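Local coordinates for uncharacterized protein Rv3404c/MT3512 (Mycobacterium tuberculosis, PDB 4PZU), which is of unknown function but carries a formyl transferase domain together with an N-formyltransferase dimerization C-terminal domain, at residues A[87-90]-A[91-95]. Sequence-based numbering, arbitrary orientation.
With EDO (1,2-ethanediol), chain J.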
loop_
_atom_site.group_PDB
_atom_site.type_symbol
_atom_site.label_atom_id
_atom_site.label_comp_id
_atom_site.label_asym_id
_atom_site.label_seq_id
_atom_site.Cartn_x
_atom_site.Cartn_y
_atom_site.Cartn_z
ATOM N N GLN A 87 -23.090 -22.331 2.610
ATOM C CA GLN A 87 -24.386 -22.648 3.229
ATOM C C GLN A 87 -24.358 -24.106 3.611
ATOM O O GLN A 87 -23.991 -24.935 2.801
ATOM C CB GLN A 87 -25.545 -22.398 2.252
ATOM N N ARG A 88 -24.738 -24.435 4.837
ATOM C CA ARG A 88 -24.807 -25.830 5.242
ATOM C C ARG A 88 -25.803 -26.610 4.394
ATOM O O ARG A 88 -26.820 -26.082 3.944
ATOM C CB ARG A 88 -25.108 -25.934 6.731
ATOM C CG ARG A 88 -23.998 -25.291 7.566
ATOM C CD ARG A 88 -24.545 -24.650 8.830
ATOM N NE ARG A 88 -25.133 -25.655 9.705
ATOM C CZ ARG A 88 -25.830 -25.389 10.805
ATOM N NH1 ARG A 88 -26.052 -24.139 11.180
ATOM N NH2 ARG A 88 -26.326 -26.387 11.533
ATOM N N PHE A 89 -25.472 -27.865 4.144
ATOM C CA PHE A 89 -26.270 -28.704 3.285
ATOM C C PHE A 89 -27.422 -29.212 4.092
ATOM O O PHE A 89 -27.255 -29.469 5.283
ATOM C CB PHE A 89 -25.461 -29.906 2.788
ATOM C CG PHE A 89 -24.755 -29.681 1.467
ATOM C CD1 PHE A 89 -24.252 -28.431 1.114
ATOM C CD2 PHE A 89 -24.551 -30.744 0.596
ATOM C CE1 PHE A 89 -23.588 -28.241 -0.090
ATOM C CE2 PHE A 89 -23.889 -30.559 -0.611
ATOM C CZ PHE A 89 -23.411 -29.305 -0.954
ATOM N N PRO A 90 -28.586 -29.384 3.437
ATOM C CA PRO A 90 -29.725 -30.050 4.057
ATOM C C PRO A 90 -29.308 -31.400 4.562
ATOM O O PRO A 90 -28.638 -32.144 3.854
ATOM C CB PRO A 90 -30.728 -30.240 2.910
ATOM C CG PRO A 90 -30.115 -29.602 1.700
ATOM C CD PRO A 90 -28.903 -28.833 2.110
ATOM N N ALA A 91 -29.723 -31.706 5.779
ATOM C CA ALA A 91 -29.482 -32.997 6.403
ATOM C C ALA A 91 -29.907 -34.188 5.542
ATOM O O ALA A 91 -29.172 -35.163 5.433
ATOM C CB ALA A 91 -30.171 -33.029 7.770
ATOM N N ALA A 92 -31.096 -34.141 4.934
ATOM C CA ALA A 92 -31.556 -35.243 4.044
ATOM C C ALA A 92 -30.640 -35.475 2.798
ATOM O O ALA A 92 -30.486 -36.603 2.291
ATOM C CB ALA A 92 -32.983 -34.976 3.600
ATOM N N LEU A 93 -30.043 -34.392 2.313
ATOM C CA LEU A 93 -29.102 -34.472 1.197
ATOM C C LEU A 93 -27.825 -35.249 1.598
ATOM O O LEU A 93 -27.430 -36.182 0.889
ATOM C CB LEU A 93 -28.759 -33.074 0.660
ATOM C CG LEU A 93 -27.887 -33.076 -0.621
ATOM C CD1 LEU A 93 -28.634 -33.641 -1.803
ATOM C CD2 LEU A 93 -27.347 -31.700 -0.971
ATOM N N ILE A 94 -27.202 -34.855 2.717
ATOM C CA ILE A 94 -25.995 -35.494 3.260
ATOM C C ILE A 94 -26.237 -36.975 3.444
ATOM O O ILE A 94 -25.381 -37.800 3.072
ATOM C CB ILE A 94 -25.559 -34.845 4.604
ATOM C CG1 ILE A 94 -24.995 -33.438 4.355
ATOM C CG2 ILE A 94 -24.536 -35.702 5.335
ATOM C CD1 ILE A 94 -25.010 -32.556 5.601
ATOM N N ASP A 95 -27.414 -37.292 3.997
ATOM C CA ASP A 95 -27.818 -38.653 4.250
ATOM C C ASP A 95 -28.161 -39.406 2.984
ATOM O O ASP A 95 -27.975 -40.620 2.915
ATOM C CB ASP A 95 -29.045 -38.687 5.192
ATOM C CG ASP A 95 -28.716 -38.260 6.626
ATOM O OD1 ASP A 95 -27.525 -38.042 6.965
ATOM O OD2 ASP A 95 -29.675 -38.132 7.431
HETATM C C1 EDO J . -20.740 -37.994 3.672
HETATM O O1 EDO J . -19.652 -37.651 2.802
HETATM C C2 EDO J . -21.866 -37.015 3.435
HETATM O O2 EDO J . -22.744 -37.464 2.400
#
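The N-terminal end of the short helix 91-96 is built here, on the crossover between the neighbouring parallel strands 79-83 and 98-103 in the mixed sheet of the formyl transferase-like fold, and P90, F89, L93 and I94 carry the contact. P90 is the N-cap: its backbone is still extended, whereas A91 onward is helical. The first full turn is closed by I94 N, which donates to P90 O over 3.3 Å with an N-H...O angle of 166°. L93 N, at 3.1 Å from P90 O, adds a weak bond bent to 124°, so one carbonyl oxygen serves two amides. Being a proline, P90 has no backbone N-H, and its ring runs beside L93, with CG 3.9 Å from L93 CB.

On the side of the helix facing the sheet, F89 and L93 are both buried. The leucine's CG stands anti to its own backbone N (chi1 -174°), which directs the side chain to the phenyl ring; CD2 is the branch that touches it, 3.3 Å from F89 CD2, and the approach is oblique. The same pair continues into the domain interior: F89 touches V80 and S82 of strand 79-83, both side chains meet C99, and L93 packs on V70 and I73 of helix 70-76. I94 reaches back from the next helical position, with CD1 3.9 Å from F89 CB, and it shares I133 with F89. A 1,2-ethanediol, probably from the crystallisation liquor, joins I94 and C99 through their carbonyl oxygens; its O2 donates to I94 O at 2.7 Å, while its C2 lies 3.5 Å from I94 CG2.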